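Local coordinates for glutaredoxin 2 (Salmonella enterica subsp. enterica serovar Typhimurium, PDB 3IR4), which probably catalyses glutathione-dependent thiol-disulfide exchange as a glutaredoxin with a thioredoxin-like N-terminal domain and a GST-like C-terminal domain, and binds glutathione, at residues M4-Y9 against M66-Y71; N32-D37 against K49-L54. All coordinates share one frame; numbering follows the deposited sequence.

Contact 1: residues M4-Y9 against M66-Y71; sequences MKLYIY and MDIVHY. With SO4 (sulfate ion), chain D.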
# COMPACT_ATOMS: atom_id res chain seq x y z
N MSE A 4 13.04 -13.23 -9.41
CA MSE A 4 11.82 -12.45 -9.42
C MSE A 4 12.05 -10.96 -9.28
O MSE A 4 12.90 -10.52 -8.52
CB MSE A 4 10.84 -12.92 -8.35
CG MSE A 4 10.19 -14.26 -8.76
SE MSE A 4 8.89 -14.90 -7.54
CE MSE A 4 10.10 -15.69 -6.32
N LYS A 5 11.29 -10.21 -10.07
CA LYS A 5 11.35 -8.75 -10.09
C LYS A 5 9.92 -8.21 -9.91
O LYS A 5 8.97 -8.80 -10.39
CB LYS A 5 11.89 -8.22 -11.43
CG LYS A 5 13.27 -8.77 -11.79
CD LYS A 5 13.91 -8.16 -13.02
CE LYS A 5 15.33 -8.74 -13.23
NZ LYS A 5 16.00 -8.27 -14.48
N LEU A 6 9.79 -7.09 -9.21
CA LEU A 6 8.49 -6.49 -9.02
C LEU A 6 8.57 -5.02 -9.43
O LEU A 6 9.34 -4.25 -8.85
CB LEU A 6 8.12 -6.66 -7.56
CG LEU A 6 6.68 -6.34 -7.16
CD1 LEU A 6 5.72 -7.36 -7.75
CD2 LEU A 6 6.56 -6.31 -5.65
N TYR A 7 7.74 -4.65 -10.40
CA TYR A 7 7.67 -3.30 -11.00
C TYR A 7 6.54 -2.59 -10.28
O TYR A 7 5.40 -3.06 -10.25
CB TYR A 7 7.46 -3.37 -12.51
CG TYR A 7 8.64 -4.05 -13.18
CD1 TYR A 7 8.68 -5.41 -13.36
CD2 TYR A 7 9.73 -3.31 -13.59
CE1 TYR A 7 9.79 -6.03 -13.92
CE2 TYR A 7 10.84 -3.90 -14.16
CZ TYR A 7 10.85 -5.27 -14.34
OH TYR A 7 11.92 -5.90 -14.92
N ILE A 8 6.87 -1.43 -9.70
CA ILE A 8 5.99 -0.74 -8.79
C ILE A 8 6.05 0.76 -8.87
O ILE A 8 6.95 1.35 -9.45
CB ILE A 8 6.35 -1.12 -7.30
CG1 ILE A 8 7.75 -0.62 -6.89
CG2 ILE A 8 6.26 -2.64 -7.06
CD1 ILE A 8 8.11 -0.83 -5.42
N TYR A 9 5.05 1.38 -8.21
CA TYR A 9 5.15 2.77 -7.71
C TYR A 9 5.19 2.60 -6.18
O TYR A 9 4.41 1.85 -5.61
CB TYR A 9 3.95 3.62 -8.08
CG TYR A 9 3.66 3.70 -9.55
CD1 TYR A 9 4.67 3.74 -10.50
CD2 TYR A 9 2.34 3.74 -9.98
CE1 TYR A 9 4.36 3.77 -11.87
CE2 TYR A 9 2.03 3.79 -11.32
CZ TYR A 9 3.04 3.78 -12.27
OH TYR A 9 2.69 3.78 -13.60
N MSE A 66 -3.42 -9.21 -5.86
CA MSE A 66 -3.80 -10.40 -5.08
C MSE A 66 -3.36 -11.68 -5.77
O MSE A 66 -3.10 -12.68 -5.10
CB MSE A 66 -5.28 -10.39 -4.76
CG MSE A 66 -5.74 -9.23 -3.89
SE MSE A 66 -4.66 -8.90 -2.31
CE MSE A 66 -4.93 -10.57 -1.41
N ASP A 67 -3.31 -11.68 -7.11
CA ASP A 67 -2.77 -12.85 -7.81
C ASP A 67 -1.29 -13.02 -7.51
O ASP A 67 -0.83 -14.14 -7.35
CB ASP A 67 -3.02 -12.76 -9.30
CG ASP A 67 -4.48 -12.85 -9.66
OD1 ASP A 67 -5.33 -13.19 -8.80
OD2 ASP A 67 -4.83 -12.55 -10.81
N ILE A 68 -0.54 -11.92 -7.46
CA ILE A 68 0.85 -11.96 -7.09
C ILE A 68 0.98 -12.48 -5.65
O ILE A 68 1.81 -13.33 -5.37
CB ILE A 68 1.49 -10.57 -7.24
CG1 ILE A 68 1.48 -10.13 -8.70
CG2 ILE A 68 2.89 -10.53 -6.64
CD1 ILE A 68 1.80 -8.67 -8.89
N VAL A 69 0.20 -11.93 -4.73
CA VAL A 69 0.24 -12.33 -3.33
C VAL A 69 0.09 -13.84 -3.21
O VAL A 69 0.88 -14.50 -2.56
CB VAL A 69 -0.85 -11.58 -2.52
CG1 VAL A 69 -1.10 -12.25 -1.16
CG2 VAL A 69 -0.45 -10.10 -2.33
N HIS A 70 -0.96 -14.37 -3.83
CA HIS A 70 -1.20 -15.82 -3.69
C HIS A 70 -0.17 -16.68 -4.41
O HIS A 70 0.23 -17.70 -3.89
CB HIS A 70 -2.61 -16.16 -4.10
CG HIS A 70 -3.62 -15.63 -3.14
ND1 HIS A 70 -4.59 -14.72 -3.50
CD2 HIS A 70 -3.83 -15.89 -1.82
CE1 HIS A 70 -5.33 -14.44 -2.45
NE2 HIS A 70 -4.89 -15.13 -1.41
N TYR A 71 0.26 -16.29 -5.61
CA TYR A 71 1.29 -17.03 -6.31
C TYR A 71 2.54 -17.16 -5.44
O TYR A 71 3.09 -18.24 -5.22
CB TYR A 71 1.61 -16.33 -7.63
CG TYR A 71 2.82 -16.92 -8.34
CD1 TYR A 71 2.73 -18.13 -9.02
CD2 TYR A 71 4.05 -16.30 -8.29
CE1 TYR A 71 3.85 -18.68 -9.66
CE2 TYR A 71 5.17 -16.83 -8.92
CZ TYR A 71 5.08 -18.03 -9.60
OH TYR A 71 6.18 -18.57 -10.24
S SO4 D . 5.01 -20.83 -12.85
O1 SO4 D . 5.68 -20.86 -11.55
O2 SO4 D . 3.67 -20.20 -12.79
O3 SO4 D . 5.85 -20.12 -13.81
O4 SO4 D . 4.91 -22.21 -13.33

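Contact 2: residues N32-D37 against K49-L54; sequences NVLQND and KMVPIL. With GSH (glutathione), chain B.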
# COMPACT_ATOMS: atom_id res chain seq x y z
N ASN A 32 11.70 -2.61 -8.67
CA ASN A 32 12.00 -1.67 -9.75
C ASN A 32 10.90 -0.63 -9.78
O ASN A 32 9.77 -0.93 -10.17
CB ASN A 32 12.03 -2.40 -11.09
CG ASN A 32 13.23 -3.27 -11.23
OD1 ASN A 32 14.23 -2.84 -11.76
ND2 ASN A 32 13.12 -4.54 -10.84
N VAL A 33 11.20 0.58 -9.34
CA VAL A 33 10.21 1.63 -9.33
C VAL A 33 10.19 2.30 -10.69
O VAL A 33 11.23 2.75 -11.17
CB VAL A 33 10.52 2.68 -8.26
CG1 VAL A 33 9.43 3.76 -8.32
CG2 VAL A 33 10.57 2.08 -6.87
N LEU A 34 9.04 2.30 -11.33
CA LEU A 34 8.85 2.95 -12.61
C LEU A 34 8.44 4.39 -12.45
O LEU A 34 7.75 4.74 -11.50
CB LEU A 34 7.76 2.20 -13.39
CG LEU A 34 8.07 0.76 -13.76
CD1 LEU A 34 6.87 0.11 -14.43
CD2 LEU A 34 9.32 0.72 -14.65
N GLN A 35 8.85 5.24 -13.38
CA GLN A 35 8.35 6.61 -13.39
C GLN A 35 6.84 6.61 -13.58
O GLN A 35 6.30 5.83 -14.36
CB GLN A 35 9.00 7.47 -14.49
CG GLN A 35 10.48 7.68 -14.28
CD GLN A 35 10.75 8.38 -12.96
OE1 GLN A 35 11.24 7.77 -12.00
NE2 GLN A 35 10.37 9.66 -12.88
N ASN A 36 6.16 7.53 -12.88
CA ASN A 36 4.70 7.51 -12.91
C ASN A 36 4.11 7.80 -14.28
O ASN A 36 2.98 7.38 -14.55
CB ASN A 36 4.14 8.46 -11.86
CG ASN A 36 2.68 8.18 -11.53
OD1 ASN A 36 1.81 9.02 -11.81
ND2 ASN A 36 2.39 7.02 -10.94
N ASP A 37 4.85 8.51 -15.13
CA ASP A 37 4.41 8.81 -16.49
C ASP A 37 4.89 7.81 -17.54
O ASP A 37 4.67 8.02 -18.72
CB ASP A 37 4.81 10.25 -16.89
CG ASP A 37 6.32 10.50 -16.89
OD1 ASP A 37 6.77 11.54 -17.47
OD2 ASP A 37 7.07 9.69 -16.32
N LYS A 49 -0.71 0.08 -18.93
CA LYS A 49 0.03 0.79 -17.90
C LYS A 49 -0.65 0.52 -16.57
O LYS A 49 -1.64 1.16 -16.22
CB LYS A 49 0.04 2.28 -18.22
CG LYS A 49 0.82 3.11 -17.21
CD LYS A 49 0.77 4.59 -17.54
CE LYS A 49 1.59 5.48 -16.60
NZ LYS A 49 1.08 5.48 -15.21
N MSE A 50 -0.13 -0.46 -15.84
CA MSE A 50 -0.64 -0.82 -14.52
C MSE A 50 0.46 -1.49 -13.75
O MSE A 50 1.25 -2.23 -14.33
CB MSE A 50 -1.86 -1.75 -14.64
CG MSE A 50 -2.57 -2.03 -13.32
SE MSE A 50 -4.19 -3.06 -13.47
CE MSE A 50 -3.40 -4.75 -13.96
N VAL A 51 0.50 -1.19 -12.45
CA VAL A 51 1.43 -1.82 -11.51
C VAL A 51 0.59 -2.25 -10.30
O VAL A 51 -0.46 -1.66 -10.04
CB VAL A 51 2.59 -0.91 -11.12
CG1 VAL A 51 3.52 -0.70 -12.31
CG2 VAL A 51 2.08 0.40 -10.51
N PRO A 52 1.02 -3.27 -9.55
CA PRO A 52 2.28 -4.00 -9.66
C PRO A 52 2.31 -5.04 -10.78
O PRO A 52 1.27 -5.56 -11.18
CB PRO A 52 2.36 -4.76 -8.33
CG PRO A 52 0.93 -4.94 -7.92
CD PRO A 52 0.25 -3.66 -8.34
N ILE A 53 3.53 -5.32 -11.24
CA ILE A 53 3.78 -6.42 -12.16
C ILE A 53 4.91 -7.25 -11.59
O ILE A 53 5.97 -6.74 -11.29
CB ILE A 53 4.20 -5.93 -13.57
CG1 ILE A 53 3.13 -5.03 -14.17
CG2 ILE A 53 4.51 -7.14 -14.47
CD1 ILE A 53 3.60 -4.21 -15.39
N LEU A 54 4.68 -8.54 -11.44
CA LEU A 54 5.73 -9.47 -11.09
C LEU A 54 6.30 -10.13 -12.31
O LEU A 54 5.56 -10.57 -13.18
CB LEU A 54 5.11 -10.61 -10.25
CG LEU A 54 6.07 -11.75 -9.84
CD1 LEU A 54 7.13 -11.26 -8.87
CD2 LEU A 54 5.29 -12.93 -9.26
N1 GSH B . -6.39 -4.37 -9.70
CA1 GSH B . -5.00 -3.89 -9.66
C1 GSH B . -4.22 -4.69 -8.66
O11 GSH B . -4.86 -5.21 -7.71
O12 GSH B . -2.98 -4.79 -8.80
CB1 GSH B . -5.01 -2.41 -9.31
CG1 GSH B . -3.63 -1.79 -9.53
CD1 GSH B . -3.63 -0.28 -9.58
OE1 GSH B . -4.77 0.40 -9.35
N2 GSH B . -2.50 0.35 -9.78
CA2 GSH B . -2.38 1.78 -10.04
C2 GSH B . -1.99 2.02 -11.46
O2 GSH B . -1.15 1.17 -12.05
CB2 GSH B . -1.35 2.44 -9.09
SG2 GSH B . -1.78 2.43 -7.32
N3 GSH B . -2.45 3.07 -12.08
CA3 GSH B . -2.36 3.22 -13.51
C3 GSH B . -1.53 4.41 -13.82
O31 GSH B . -0.82 4.92 -12.89
O32 GSH B . -1.54 4.86 -14.99
O HOH W 1 -0.26 7.30 -12.91

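Contact 1: residues M4-Y9 against M66-Y71
Leu-6 and Ile-68 meet through the ends of their side chains, CD1 of the leucine lying 4.3 Å from CD1 of the isoleucine. At the start of the strand, Met-4, present as selenomethionine, adds a second apolar touch: its SE is 4.4 Å from CE2 of Tyr-71 and approaches the edge of the ring, near the ring plane, rather than over a face. In the conformer described here, CG of Tyr-71 is anti to the backbone N (chi1 172°), which brings the CE2 edge of the ring to the Met-4 selenium and the hydroxyl to a sulfate ion. There OH donates to O1 of the sulfate, 2.7 Å away and in the plane of the ring; the ion probably comes from the crystallisation liquor.

Ile-68 and Tyr-71 are one helical turn apart and both also rest on Leu-54, so that helix 65-74 packs across the central strands 5-8 and 53-55 of the sheet, the helix-on-sheet layering of a thioredoxin fold. Helix 13-25 shares this face, Leu-6 reaching its Ala-18 and Arg-19 while Val-69 touches Ile-21 between the two helices. Lys-56 engages the Tyr-71 ring by a cation-pi interaction and also bonds the sulfate, and NE2 of His-70 is hydrogen-bonded to Glu-173, linking this layer to the helical C-terminal part of the chain.

Contact 2: residues N32-D37 against K49-L54
This is a loop-to-loop contact at the glutathione site, joining the turn that follows strand 30-33 to the segment that leads into strand 53-55. Its polar centre is Lys-49. The side chain runs extended as far as CE and then bends at its last torsion (chi4 -65°), which brings NZ up to the backbone O of Asn-36 at 2.8 Å. The ammonium meets that carbonyl at a C=O...N angle of 156°, tilted 23° from the carbonyl plane. The same NZ donates to the carboxylate O32 of glutathione, 2.7 Å away, and is also hydrogen-bonded to the hydroxyl of Tyr-9. Several bonds thus grip the amine, and its pairing with the glycine carboxylate through O32 is probably electrostatic as well as hydrogen-bonded. A water donates to Asn-36 OD1, 2.9 Å from it, and accepts a weak bond from Lys-49 NZ; its approach to the other carboxylate oxygen, O31, is doubtfully short.

Beside the lysine, Leu-34 and Val-51 cross obliquely, CD1 of the leucine 4.0 Å from CG1 of the valine. Val-51 also holds the ligand by its backbone: its N donates to O2 of glutathione (2.9 Å), and its O accepts from N2 (2.9 Å). This pair of bonds to the cysteine moiety, with a cis peptide joining Val-51 to Pro-52, is the cis-proline loop of the thioredoxin fold.

Around this site, helix 119-133 closes over Asn-36 and Lys-49 through Tyr-124, which touches both. Val-51 and Pro-52 lean on Cys-15 of helix 13-25, while strand 5-8 runs between strands 30-33 and 53-55.

In the fold
The centres of contacts 1 and 2 lie about 11 Å apart within the thioredoxin-like N-terminal domain. Along the chain the order is 4-9, 32-37, 49-54 and 66-71, with both segments of contact 2 falling between those of contact 1. Strand 5-8 is the common element: strands 30-33 and 53-55 flank it in the mixed sheet, parallel and antiparallel to it respectively. Contact 1 sets helix 65-74 against one face of this sheet, whereas contact 2 joins loops at the glutathione site. Tyr-9, just beyond strand 5-8, packs its CE2 3.3 Å from ND2 of Asn-36 and so carries the first segment of contact 1 into contact 2, where the sheet core leads directly into the ligand pocket.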